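Local coordinates for protein enolase from the environmental genome shotgun sequencing of the Sargasso Sea (PDB 2QGY) that is of unknown function but belongs to the enolase superfamily, binds magnesium, and probably abstracts a proton next to a substrate carboxylate as its relatives do, at residues I8-L13 with W113-K118; L91-D94 with D100-S103; K163-I168 with A327-D332; N290-N295 with I321-K326; I334-K339 with S370-Y375. All coordinates share one frame; numbering follows the deposited sequence. Where two conformers were deposited one is given.

Contact 1: residues I8-L13 with W113-K118; sequences ISIGKL and WDISGK
Apolar contact comes first here: in the loop before strand 13-21, Ile-10 packs on Ile-115 and Ser-116 of helix 99-120, and Ile-8, two residues earlier, on Ser-116 alone of segment 113-118. CG1 of Ile-10 packs on CG2 of Ile-115 at 3.9 Å, the two side chains crossing at about a right angle. Ile-8 brings its CD1 to 3.9 Å from Ser-116 CB. In both loop isoleucines CG1 stands opposite the carbonyl carbon (chi1 -67° in Ile-8), which extends the ethyl branch toward the helix. The CD1 methyl of Ile-10 rests, without a bond, against the hydroxyl oxygen Ser-116 OG at 3.6 Å.

The polar link is indirect. One water gives a hydrogen bond to Ile-8 O at 2.7 Å and another to Ser-116 OG at 2.9 Å, bridging loop and helix where no direct hydrogen bond joins them. Ser-116 OG also bonds to Leu-112 O, one turn back in its own helix. Thr-43 of strand 37-43 touches both Ile-10 and Ile-115, so the sheet borders this loop-to-helix contact. The isoleucines thus cover Ser-116, while its buried hydroxyl is satisfied by Leu-112 O and the bridging water.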
# COMPACT_ATOMS: atom_id res chain seq x y z
N ILE A 8 -1.33 -6.63 -27.93
CA ILE A 8 -2.45 -6.20 -28.76
C ILE A 8 -2.55 -4.67 -28.73
O ILE A 8 -2.59 -4.07 -27.66
CB ILE A 8 -3.76 -6.83 -28.29
CG1 ILE A 8 -3.72 -8.35 -28.51
CG2 ILE A 8 -4.98 -6.17 -28.98
CD1 ILE A 8 -4.87 -9.12 -27.88
N SER A 9 -2.55 -4.02 -29.90
CA SER A 9 -2.61 -2.58 -29.94
C SER A 9 -4.02 -2.09 -29.65
O SER A 9 -4.98 -2.49 -30.31
CB SER A 9 -2.11 -2.02 -31.28
OG SER A 9 -2.11 -0.59 -31.19
N ILE A 10 -4.12 -1.23 -28.64
CA ILE A 10 -5.39 -0.68 -28.18
C ILE A 10 -5.57 0.74 -28.73
O ILE A 10 -6.69 1.14 -29.06
CB ILE A 10 -5.47 -0.70 -26.61
CG1 ILE A 10 -5.65 -2.13 -26.10
CG2 ILE A 10 -6.57 0.22 -26.07
CD1 ILE A 10 -5.43 -2.30 -24.59
N GLY A 11 -4.47 1.50 -28.81
CA GLY A 11 -4.52 2.88 -29.29
C GLY A 11 -4.75 3.88 -28.18
O GLY A 11 -4.54 3.55 -27.01
N LYS A 12 -5.15 5.10 -28.54
CA LYS A 12 -5.43 6.15 -27.56
C LYS A 12 -6.77 5.89 -26.86
O LYS A 12 -7.67 5.29 -27.42
CB LYS A 12 -5.46 7.53 -28.22
CG LYS A 12 -4.10 8.07 -28.69
CD LYS A 12 -4.13 9.60 -28.76
CE LYS A 12 -3.45 10.14 -30.02
NZ LYS A 12 -2.05 10.62 -29.81
N LEU A 13 -6.88 6.34 -25.61
CA LEU A 13 -8.13 6.21 -24.86
C LEU A 13 -8.87 7.50 -24.95
O LEU A 13 -8.25 8.57 -24.94
CB LEU A 13 -7.86 5.86 -23.39
CG LEU A 13 -6.98 4.65 -23.09
CD1 LEU A 13 -6.87 4.44 -21.59
CD2 LEU A 13 -7.54 3.36 -23.76
N TRP A 113 -7.70 -5.54 -20.74
CA TRP A 113 -7.87 -6.94 -21.11
C TRP A 113 -9.21 -7.19 -21.79
O TRP A 113 -9.28 -7.97 -22.75
CB TRP A 113 -7.74 -7.89 -19.91
CG TRP A 113 -6.30 -8.20 -19.55
CD1 TRP A 113 -5.60 -7.68 -18.50
CD2 TRP A 113 -5.40 -9.09 -20.24
NE1 TRP A 113 -4.32 -8.20 -18.48
CE2 TRP A 113 -4.17 -9.06 -19.53
CE3 TRP A 113 -5.51 -9.91 -21.37
CZ2 TRP A 113 -3.05 -9.80 -19.93
CZ3 TRP A 113 -4.40 -10.65 -21.76
CH2 TRP A 113 -3.19 -10.59 -21.05
N ASP A 114 -10.26 -6.55 -21.28
CA ASP A 114 -11.61 -6.69 -21.84
C ASP A 114 -11.55 -6.16 -23.28
O ASP A 114 -12.02 -6.81 -24.24
CB ASP A 114 -12.59 -5.84 -20.99
CG ASP A 114 -14.07 -6.10 -21.34
OD1 ASP A 114 -14.40 -7.19 -21.84
OD2 ASP A 114 -14.91 -5.22 -21.07
N ILE A 115 -10.98 -4.97 -23.42
CA ILE A 115 -10.81 -4.31 -24.74
C ILE A 115 -10.02 -5.24 -25.67
O ILE A 115 -10.46 -5.52 -26.80
CB ILE A 115 -10.12 -2.94 -24.61
CG1 ILE A 115 -11.12 -1.96 -23.99
CG2 ILE A 115 -9.58 -2.40 -26.01
CD1 ILE A 115 -10.51 -0.70 -23.35
N SER A 116 -8.89 -5.73 -25.19
CA SER A 116 -8.04 -6.66 -25.97
C SER A 116 -8.80 -7.90 -26.43
O SER A 116 -8.65 -8.34 -27.59
CB SER A 116 -6.78 -7.02 -25.19
OG SER A 116 -6.00 -5.84 -25.07
N GLY A 117 -9.61 -8.45 -25.55
CA GLY A 117 -10.50 -9.56 -25.90
C GLY A 117 -11.48 -9.19 -27.01
O GLY A 117 -11.74 -10.00 -27.93
N LYS A 118 -12.04 -7.99 -26.90
CA LYS A 118 -12.99 -7.50 -27.91
C LYS A 118 -12.32 -7.25 -29.25
O LYS A 118 -12.94 -7.48 -30.29
CB LYS A 118 -13.72 -6.24 -27.43
CG LYS A 118 -14.80 -6.59 -26.39
CD LYS A 118 -15.39 -5.36 -25.69
CE LYS A 118 -16.26 -5.81 -24.52
NZ LYS A 118 -16.64 -4.74 -23.53
O HOH W 1 -3.16 -5.16 -25.26

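Contact 2: residues L91-D94 with D100-S103; sequences LLSD and DFSS
The backbones stay well apart, with Ser-93 CA and Phe-101 CA 9.0 Å from each other, as the last turn of helix 82-93 faces the first turns of helix 99-120. The distance is bridged by the ring of Phe-101, whose CG is anti to the backbone N (chi1 179°), carrying the far end of the ring to the other helix. Ser-93 meets it with its CB, not its hydroxyl: CB is 3.6 Å from Phe-101 CE2 and 3.8 Å from CZ of the same ring, approaching obliquely. Leu-92 adds a looser touch, its CD1 lying 4.3 Å from Phe-101 CZ.

The serine hydroxyl is directed back to its own helix. With chi1 at 63°, OG sits between the backbone N and the carbonyl carbon and bonds to Ile-89 O, with a weak second bond to Ser-90 O. Just beyond, Asp-94 leaves the helix with positive phi, and the chain turns toward helix 99-120.

The same ring has other neighbours. Ile-66 and Leu-70 of helix 60-74 pack on Phe-101, and Arg-59 of the second subunit makes a cation-pi interaction with it. Ser-93 also packs on that Arg-59, and Leu-92 on Phe-58 of the second subunit, so this helical hairpin of the N-terminal domain lies at the dimer interface. One aromatic ring therefore serves two purposes: its apolar contacts join the helices within the chain, while its pi electrons probably help to stabilise a positive charge brought in by the partner subunit.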
# COMPACT_ATOMS: atom_id res chain seq x y z
N LEU A 91 7.18 2.16 -14.27
CA LEU A 91 8.04 3.36 -14.32
C LEU A 91 7.57 4.47 -13.37
O LEU A 91 8.33 4.96 -12.54
CB LEU A 91 8.16 3.90 -15.75
CG LEU A 91 8.75 5.31 -15.92
CD1 LEU A 91 10.26 5.34 -15.66
CD2 LEU A 91 8.42 5.92 -17.31
N LEU A 92 6.29 4.84 -13.46
CA LEU A 92 5.78 5.94 -12.66
C LEU A 92 5.64 5.63 -11.17
O LEU A 92 5.84 6.53 -10.32
CB LEU A 92 4.51 6.52 -13.28
CG LEU A 92 3.19 5.78 -13.27
CD1 LEU A 92 2.48 6.07 -11.95
CD2 LEU A 92 2.36 6.33 -14.42
N SER A 93 5.35 4.37 -10.83
CA SER A 93 5.19 4.02 -9.40
C SER A 93 6.51 3.94 -8.65
O SER A 93 6.53 4.15 -7.44
CB SER A 93 4.40 2.72 -9.23
OG SER A 93 5.06 1.62 -9.80
N ASP A 94 7.58 3.57 -9.36
CA ASP A 94 8.94 3.54 -8.80
C ASP A 94 8.98 2.82 -7.46
O ASP A 94 9.47 3.36 -6.48
CB ASP A 94 9.51 4.95 -8.64
CG ASP A 94 11.00 4.94 -8.22
OD1 ASP A 94 11.71 3.95 -8.52
OD2 ASP A 94 11.45 5.91 -7.57
N ASP A 100 -4.38 0.44 -2.19
CA ASP A 100 -5.16 1.45 -2.89
C ASP A 100 -4.62 1.63 -4.32
O ASP A 100 -5.39 1.60 -5.29
CB ASP A 100 -5.15 2.78 -2.11
CG ASP A 100 -5.56 2.59 -0.66
OD1 ASP A 100 -6.72 2.96 -0.34
OD2 ASP A 100 -4.75 2.05 0.17
N PHE A 101 -3.30 1.77 -4.47
CA PHE A 101 -2.75 1.99 -5.80
C PHE A 101 -2.95 0.74 -6.67
O PHE A 101 -3.33 0.84 -7.85
CB PHE A 101 -1.27 2.37 -5.71
CG PHE A 101 -0.61 2.59 -7.03
CD1 PHE A 101 -0.85 3.77 -7.76
CD2 PHE A 101 0.27 1.65 -7.54
CE1 PHE A 101 -0.24 3.97 -8.99
CE2 PHE A 101 0.89 1.87 -8.76
CZ PHE A 101 0.63 3.03 -9.48
N SER A 102 -2.69 -0.43 -6.09
CA SER A 102 -2.80 -1.71 -6.77
C SER A 102 -4.25 -1.96 -7.18
O SER A 102 -4.49 -2.58 -8.23
CB SER A 102 -2.28 -2.87 -5.86
OG SER A 102 -0.87 -2.75 -5.64
N SER A 103 -5.20 -1.50 -6.36
CA SER A 103 -6.63 -1.59 -6.75
C SER A 103 -6.92 -0.70 -7.98
O SER A 103 -7.65 -1.11 -8.90
CB SER A 103 -7.58 -1.17 -5.63
OG SER A 103 -7.55 -2.13 -4.60

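Contact 3: residues K163-I168 with A327-D332; sequences KKYGGI and AEIFPD
Tyr-165 reaches from the loop after helix 150-162 to Ile-329, the last residue of strand 327-329, and to Pro-331 just past it. The isoleucine touches with its CD1, 3.8 Å from Tyr-165 CE1, the two side chains crossing at about a right angle. The proline ring takes the phenol end: its CG is 3.7 Å from Tyr-165 CZ and its CB 3.3 Å from Tyr-165 OH. Both neighbours approach the aromatic ring obliquely, Ile-329 beside CD1 and CE1, Pro-331 near CZ, CE2 and the oxygen. Lys-163 CB, from the tyrosine's own loop, lies 3.4 Å above one face of the ring, offset toward the rim. No hydrogen bond crosses between the segments.

On the strand side, Ile-329 holds CG1 between the backbone N and the carbonyl carbon (chi1 66°), with CD1 ending at the ring. One step out, Ile-138 and Ala-140 of strand 135-141 pack on Tyr-165, and Phe-160 of helix 150-162 packs on Pro-331.

Strand 135-141 runs parallel to both 168-170 and 327-329, and beside it the approach to the second barrel strand is packed against the last one. Pro-331 is about 13 Å from the bound magnesium ion, measured from its side chain. This closing of the circle is typical of the modified TIM barrel in the enolase superfamily.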
# COMPACT_ATOMS: atom_id res chain seq x y z
N LYS A 163 -27.52 -25.39 -1.86
CA LYS A 163 -27.17 -24.88 -3.18
C LYS A 163 -26.06 -25.69 -3.84
O LYS A 163 -25.78 -25.51 -5.01
CB LYS A 163 -26.78 -23.40 -3.09
CG LYS A 163 -27.87 -22.47 -2.57
CD LYS A 163 -29.08 -22.39 -3.50
CE LYS A 163 -28.70 -21.98 -4.92
NZ LYS A 163 -29.48 -22.74 -5.95
N LYS A 164 -25.45 -26.60 -3.09
CA LYS A 164 -24.46 -27.53 -3.65
C LYS A 164 -23.22 -26.85 -4.24
O LYS A 164 -22.70 -27.29 -5.27
CB LYS A 164 -25.11 -28.47 -4.68
CG LYS A 164 -26.25 -29.34 -4.11
CD LYS A 164 -27.08 -30.02 -5.22
CE LYS A 164 -26.28 -31.07 -6.00
NZ LYS A 164 -25.38 -31.83 -5.10
N TYR A 165 -22.76 -25.77 -3.58
CA TYR A 165 -21.46 -25.14 -3.91
C TYR A 165 -20.29 -26.10 -3.72
O TYR A 165 -20.45 -27.15 -3.10
CB TYR A 165 -21.22 -23.91 -3.04
CG TYR A 165 -22.31 -22.88 -3.10
CD1 TYR A 165 -22.65 -22.27 -4.29
CD2 TYR A 165 -23.00 -22.51 -1.95
CE1 TYR A 165 -23.66 -21.31 -4.34
CE2 TYR A 165 -23.99 -21.55 -1.98
CZ TYR A 165 -24.31 -20.95 -3.17
OH TYR A 165 -25.30 -20.01 -3.22
N GLY A 166 -19.12 -25.74 -4.22
CA GLY A 166 -17.94 -26.59 -4.08
C GLY A 166 -17.36 -26.59 -2.69
O GLY A 166 -16.43 -27.35 -2.41
N GLY A 167 -17.90 -25.74 -1.81
CA GLY A 167 -17.35 -25.53 -0.48
C GLY A 167 -18.03 -24.37 0.21
O GLY A 167 -18.72 -23.59 -0.43
N ILE A 168 -17.88 -24.27 1.53
CA ILE A 168 -18.38 -23.11 2.27
C ILE A 168 -17.26 -22.59 3.16
O ILE A 168 -16.58 -23.38 3.85
CB ILE A 168 -19.63 -23.47 3.13
CG1 ILE A 168 -20.83 -23.76 2.22
CG2 ILE A 168 -20.00 -22.32 4.10
CD1 ILE A 168 -22.05 -24.38 2.94
N ALA A 327 -12.69 -20.98 -6.55
CA ALA A 327 -12.83 -19.54 -6.68
C ALA A 327 -13.92 -19.00 -5.79
O ALA A 327 -14.98 -19.61 -5.67
CB ALA A 327 -13.11 -19.18 -8.16
N GLU A 328 -13.69 -17.83 -5.18
CA GLU A 328 -14.56 -17.32 -4.14
C GLU A 328 -15.81 -16.61 -4.69
O GLU A 328 -15.70 -15.72 -5.57
CB GLU A 328 -13.80 -16.32 -3.26
CG GLU A 328 -14.66 -15.78 -2.14
CD GLU A 328 -13.87 -14.95 -1.13
OE1 GLU A 328 -12.91 -14.27 -1.56
OE2 GLU A 328 -14.19 -15.00 0.08
N ILE A 329 -16.98 -16.99 -4.21
CA ILE A 329 -18.23 -16.25 -4.51
C ILE A 329 -18.93 -15.83 -3.22
O ILE A 329 -18.83 -16.50 -2.21
CB ILE A 329 -19.21 -17.05 -5.42
CG1 ILE A 329 -19.74 -18.27 -4.71
CG2 ILE A 329 -18.56 -17.44 -6.77
CD1 ILE A 329 -21.20 -18.52 -4.98
N PHE A 330 -19.61 -14.69 -3.27
CA PHE A 330 -20.48 -14.23 -2.20
C PHE A 330 -21.89 -14.41 -2.74
O PHE A 330 -22.32 -13.63 -3.58
CB PHE A 330 -20.22 -12.75 -1.87
CG PHE A 330 -19.04 -12.55 -1.00
CD1 PHE A 330 -19.19 -12.31 0.36
CD2 PHE A 330 -17.76 -12.63 -1.54
CE1 PHE A 330 -18.06 -12.13 1.16
CE2 PHE A 330 -16.62 -12.46 -0.74
CZ PHE A 330 -16.78 -12.21 0.62
N PRO A 331 -22.56 -15.50 -2.34
CA PRO A 331 -23.86 -15.77 -2.93
C PRO A 331 -24.83 -14.59 -2.74
O PRO A 331 -25.60 -14.32 -3.66
CB PRO A 331 -24.35 -17.01 -2.18
CG PRO A 331 -23.08 -17.73 -1.82
CD PRO A 331 -22.17 -16.55 -1.38
N ASP A 332 -24.74 -13.88 -1.62
CA ASP A 332 -25.67 -12.77 -1.34
C ASP A 332 -25.46 -11.55 -2.22
O ASP A 332 -26.29 -10.65 -2.24
CB ASP A 332 -25.70 -12.40 0.14
CG ASP A 332 -24.30 -12.06 0.70
OD1 ASP A 332 -23.37 -12.89 0.55
OD2 ASP A 332 -24.17 -10.99 1.32

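Contact 4: residues N290-N295 with I321-K326; sequences NEASNN and IPNSEK
The side-chain amide of Asn-323 lies against the last turn of helix 282-294, with Ser-293 CB over one of its faces, almost directly above CG at 3.5 Å. Ala-292 CB lies close to the amide plane, beside Asn-323 ND2 at 3.8 Å. ND2 also comes to 3.3 Å from Ser-293 N, but both are donors and no bond forms; its hydrogen bond goes to Ile-297 O, with a weak one to Ser-289 O. At the oxygen end a water donates to Asn-323 OD1 at 3.1 Å. The same water sits near Asn-290 ND2, but that distance is too short for a reliable bond, so a bridge between the two asparagines is doubtful.

Beside the amide, Pro-322 CG approaches Ser-293 OG at 4.2 Å. The helix end is held by a side-chain bond: Asn-295 ND2 bonds to Glu-291 O at 2.8 Å, nearly straight at 169°, with Glu-291 O lying close to the plane of the Asn-295 amide.

Backbone bonds from Asn-323 and Glu-325 to Ile-299 tie the loop to strand 298-299. Helix 282-294 is thus joined to the loop that leads from helix 309-320 into strand 327-329, one of the helix-to-loop joints between neighbouring beta-alpha units of the barrel.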
# COMPACT_ATOMS: atom_id res chain seq x y z
N ASN A 290 1.93 -18.89 -12.02
CA ASN A 290 2.90 -19.77 -12.71
C ASN A 290 4.06 -20.13 -11.78
O ASN A 290 4.44 -21.31 -11.65
CB ASN A 290 3.40 -19.07 -13.99
CG ASN A 290 2.31 -18.94 -15.07
OD1 ASN A 290 2.52 -18.24 -16.09
ND2 ASN A 290 1.16 -19.60 -14.87
N GLU A 291 4.62 -19.13 -11.11
CA GLU A 291 5.68 -19.40 -10.14
C GLU A 291 5.19 -20.28 -9.00
O GLU A 291 5.91 -21.20 -8.57
CB GLU A 291 6.28 -18.08 -9.61
CG GLU A 291 6.89 -17.24 -10.73
CD GLU A 291 7.43 -15.91 -10.26
OE1 GLU A 291 7.75 -15.76 -9.06
OE2 GLU A 291 7.54 -14.99 -11.12
N ALA A 292 3.99 -20.00 -8.47
CA ALA A 292 3.42 -20.80 -7.39
C ALA A 292 3.30 -22.27 -7.84
O ALA A 292 3.67 -23.21 -7.12
CB ALA A 292 2.04 -20.25 -7.01
N SER A 293 2.80 -22.44 -9.05
CA SER A 293 2.59 -23.77 -9.62
C SER A 293 3.88 -24.61 -9.59
O SER A 293 3.86 -25.78 -9.18
CB SER A 293 2.03 -23.68 -11.05
OG SER A 293 1.75 -24.97 -11.58
N ASN A 294 4.98 -23.99 -9.99
CA ASN A 294 6.30 -24.63 -10.03
C ASN A 294 6.79 -25.02 -8.65
O ASN A 294 7.69 -25.85 -8.50
CB ASN A 294 7.31 -23.71 -10.71
CG ASN A 294 6.98 -23.48 -12.16
OD1 ASN A 294 6.29 -24.31 -12.75
ND2 ASN A 294 7.43 -22.35 -12.74
N ASN A 295 6.16 -24.43 -7.65
CA ASN A 295 6.49 -24.67 -6.26
C ASN A 295 5.42 -25.38 -5.46
O ASN A 295 5.47 -25.39 -4.23
CB ASN A 295 6.92 -23.34 -5.63
CG ASN A 295 8.25 -22.88 -6.15
OD1 ASN A 295 9.28 -23.31 -5.66
ND2 ASN A 295 8.25 -22.02 -7.18
N ILE A 321 -5.48 -21.22 -15.64
CA ILE A 321 -4.27 -21.69 -14.91
C ILE A 321 -4.41 -23.15 -14.43
O ILE A 321 -5.50 -23.57 -14.06
CB ILE A 321 -3.88 -20.74 -13.74
CG1 ILE A 321 -5.04 -20.61 -12.74
CG2 ILE A 321 -3.47 -19.37 -14.26
CD1 ILE A 321 -4.66 -20.01 -11.37
N PRO A 322 -3.30 -23.92 -14.44
CA PRO A 322 -3.37 -25.33 -14.04
C PRO A 322 -3.42 -25.54 -12.54
O PRO A 322 -3.80 -26.63 -12.09
CB PRO A 322 -2.07 -25.92 -14.59
CG PRO A 322 -1.11 -24.80 -14.59
CD PRO A 322 -1.93 -23.54 -14.85
N ASN A 323 -3.07 -24.50 -11.76
CA ASN A 323 -3.03 -24.60 -10.28
C ASN A 323 -4.06 -23.71 -9.56
O ASN A 323 -3.78 -23.14 -8.52
CB ASN A 323 -1.64 -24.31 -9.73
CG ASN A 323 -1.22 -22.88 -9.96
OD1 ASN A 323 -1.55 -22.29 -10.98
ND2 ASN A 323 -0.45 -22.32 -9.01
N SER A 324 -5.25 -23.57 -10.15
CA SER A 324 -6.33 -22.87 -9.49
C SER A 324 -6.91 -23.73 -8.38
O SER A 324 -7.05 -24.96 -8.54
CB SER A 324 -7.42 -22.55 -10.51
OG SER A 324 -8.02 -23.75 -10.96
N GLU A 325 -7.25 -23.10 -7.26
CA GLU A 325 -8.09 -23.75 -6.27
C GLU A 325 -9.49 -23.22 -6.53
O GLU A 325 -9.70 -22.48 -7.48
CB GLU A 325 -7.64 -23.42 -4.84
CG GLU A 325 -6.97 -24.57 -4.14
CD GLU A 325 -7.94 -25.70 -3.80
OE1 GLU A 325 -7.48 -26.68 -3.19
OE2 GLU A 325 -9.15 -25.63 -4.12
N LYS A 326 -10.43 -23.59 -5.67
CA LYS A 326 -11.80 -23.12 -5.80
C LYS A 326 -11.87 -21.59 -5.69
O LYS A 326 -11.15 -20.99 -4.88
CB LYS A 326 -12.67 -23.79 -4.76
CG LYS A 326 -12.84 -25.30 -5.05
CD LYS A 326 -13.57 -25.94 -3.92
CE LYS A 326 -12.59 -26.71 -3.05
NZ LYS A 326 -11.82 -27.71 -3.89
O HOH W 2 -0.15 -21.12 -13.44

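Contact 5: residues I334-K339 with S370-Y375; sequences INFSKK and SELSIY
A small apolar patch joins the short helix 334-338, which follows the last parallel barrel strand, to the place where helix 366-371 gives way to strand 373-379. Leu-372, between that helix and that strand, supplies the point of contact through one methyl. Its CD1 meets Phe-336 CZ at 4.2 Å, the two side chains coming from opposite directions and the methyl lying obliquely to the ring. The same CD1 is 4.4 Å from Lys-339 CB, so the lysine contributes the root of its side chain. Phe-336 has CG anti to its backbone N (chi1 178°), and this carries CZ out to the leucine.

The other neighbours show what meets here. His-24 has its ring against that of Phe-336, with planes at about 30°, and its NE2 bonds to Leu-372 O, so it touches both partners. Phe-36 also packs on Phe-336, and Phe-340 on Leu-372. Where the chain turns a corner, Ile-374, with Tyr-375, faces Ile-20 in a classic beta bulge, where strand 373-379 pairs with strand 13-21. The C-terminal strand completes the antiparallel sheet of the N-terminal domain, and the contact thus sits at the junction of barrel and capping domain characteristic of the enolase superfamily.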
# COMPACT_ATOMS: atom_id res chain seq x y z
N ILE A 334 -25.00 -12.01 -5.49
CA ILE A 334 -25.36 -12.41 -6.85
C ILE A 334 -26.59 -11.65 -7.39
O ILE A 334 -26.52 -11.05 -8.45
CB ILE A 334 -25.57 -13.92 -6.99
CG1 ILE A 334 -24.25 -14.69 -6.71
CG2 ILE A 334 -26.13 -14.25 -8.37
CD1 ILE A 334 -23.26 -14.71 -7.89
N ASN A 335 -27.70 -11.67 -6.67
CA ASN A 335 -28.89 -11.00 -7.22
C ASN A 335 -28.76 -9.49 -7.14
O ASN A 335 -29.28 -8.77 -8.00
CB ASN A 335 -30.17 -11.46 -6.56
CG ASN A 335 -30.47 -12.92 -6.84
OD1 ASN A 335 -30.23 -13.43 -7.95
ND2 ASN A 335 -30.99 -13.61 -5.85
N PHE A 336 -28.02 -8.99 -6.14
CA PHE A 336 -27.70 -7.57 -6.15
C PHE A 336 -27.01 -7.18 -7.47
O PHE A 336 -27.34 -6.16 -8.09
CB PHE A 336 -26.81 -7.15 -5.00
CG PHE A 336 -26.46 -5.70 -5.06
CD1 PHE A 336 -27.41 -4.74 -4.70
CD2 PHE A 336 -25.23 -5.28 -5.56
CE1 PHE A 336 -27.13 -3.42 -4.79
CE2 PHE A 336 -24.94 -3.93 -5.66
CZ PHE A 336 -25.89 -2.99 -5.29
N SER A 337 -26.00 -7.95 -7.85
CA SER A 337 -25.21 -7.65 -9.04
C SER A 337 -26.09 -7.81 -10.29
O SER A 337 -25.93 -7.09 -11.28
CB SER A 337 -24.00 -8.56 -9.12
OG SER A 337 -23.15 -8.38 -7.99
N LYS A 338 -27.02 -8.77 -10.22
CA LYS A 338 -27.95 -8.99 -11.33
C LYS A 338 -28.85 -7.78 -11.60
O LYS A 338 -29.40 -7.65 -12.71
CB LYS A 338 -28.78 -10.23 -11.08
CG LYS A 338 -27.98 -11.52 -11.31
CD LYS A 338 -28.87 -12.73 -11.19
CE LYS A 338 -28.15 -13.96 -11.70
NZ LYS A 338 -28.96 -15.17 -11.36
N LYS A 339 -29.02 -6.91 -10.61
CA LYS A 339 -29.81 -5.68 -10.81
C LYS A 339 -29.27 -4.84 -11.96
O LYS A 339 -30.05 -4.20 -12.68
CB LYS A 339 -29.86 -4.84 -9.54
CG LYS A 339 -30.65 -5.42 -8.38
CD LYS A 339 -30.47 -4.52 -7.16
CE LYS A 339 -31.27 -5.04 -5.96
NZ LYS A 339 -32.72 -4.84 -6.17
N SER A 370 -25.91 3.61 -12.28
CA SER A 370 -25.90 4.99 -11.79
C SER A 370 -26.87 5.18 -10.63
O SER A 370 -26.55 5.89 -9.67
CB SER A 370 -26.23 5.99 -12.93
OG SER A 370 -25.24 5.99 -13.95
N GLU A 371 -28.06 4.58 -10.72
CA GLU A 371 -29.09 4.80 -9.71
C GLU A 371 -28.61 4.26 -8.38
O GLU A 371 -28.93 4.80 -7.33
CB GLU A 371 -30.37 4.07 -10.10
CG GLU A 371 -31.60 4.41 -9.27
CD GLU A 371 -32.88 3.76 -9.83
OE1 GLU A 371 -32.83 3.18 -10.96
OE2 GLU A 371 -33.92 3.81 -9.12
N LEU A 372 -27.82 3.19 -8.46
CA LEU A 372 -27.29 2.50 -7.28
C LEU A 372 -26.02 3.15 -6.74
O LEU A 372 -25.48 2.68 -5.74
CB LEU A 372 -26.99 1.04 -7.66
CG LEU A 372 -28.17 0.15 -8.03
CD1 LEU A 372 -27.68 -1.18 -8.59
CD2 LEU A 372 -29.10 -0.10 -6.82
N SER A 373 -25.56 4.22 -7.40
CA SER A 373 -24.27 4.83 -7.06
C SER A 373 -24.38 6.09 -6.22
O SER A 373 -25.33 6.88 -6.38
CB SER A 373 -23.46 5.10 -8.34
OG SER A 373 -23.16 3.84 -8.97
N ILE A 374 -23.41 6.23 -5.32
CA ILE A 374 -23.26 7.37 -4.43
C ILE A 374 -22.32 8.41 -5.07
O ILE A 374 -22.39 9.60 -4.75
CB ILE A 374 -22.73 6.89 -3.01
CG1 ILE A 374 -22.83 8.00 -1.95
CG2 ILE A 374 -21.31 6.36 -3.06
CD1 ILE A 374 -24.27 8.37 -1.64
N TYR A 375 -21.46 7.96 -5.99
CA TYR A 375 -20.48 8.84 -6.63
C TYR A 375 -20.21 8.34 -8.03
O TYR A 375 -20.29 7.15 -8.32
CB TYR A 375 -19.18 8.93 -5.82
CG TYR A 375 -19.36 9.44 -4.40
CD1 TYR A 375 -20.00 10.66 -4.15
CD2 TYR A 375 -18.91 8.69 -3.31
CE1 TYR A 375 -20.20 11.12 -2.85
CE2 TYR A 375 -19.10 9.15 -2.00
CZ TYR A 375 -19.74 10.36 -1.79
OH TYR A 375 -19.93 10.82 -0.50

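Contact 1 closes the first long loop, bringing the segment before strand 13-21 onto helix 99-120 about 100 residues later. Contact 2 falls within that loop and uses the same helix, pairing it with helix 82-93; both belong to the N-terminal domain. The chain then enters the barrel, where contact 3 spans nearly all of it, from the loop before strand 168-170 to strand 327-329. Contact 4 closes a shorter loop within this span, and the two touch where Gly-166 O meets Lys-326 CD at 3.5 Å. Contact 5 follows in series and leads the chain back to the N-terminal sheet. No two loops cross.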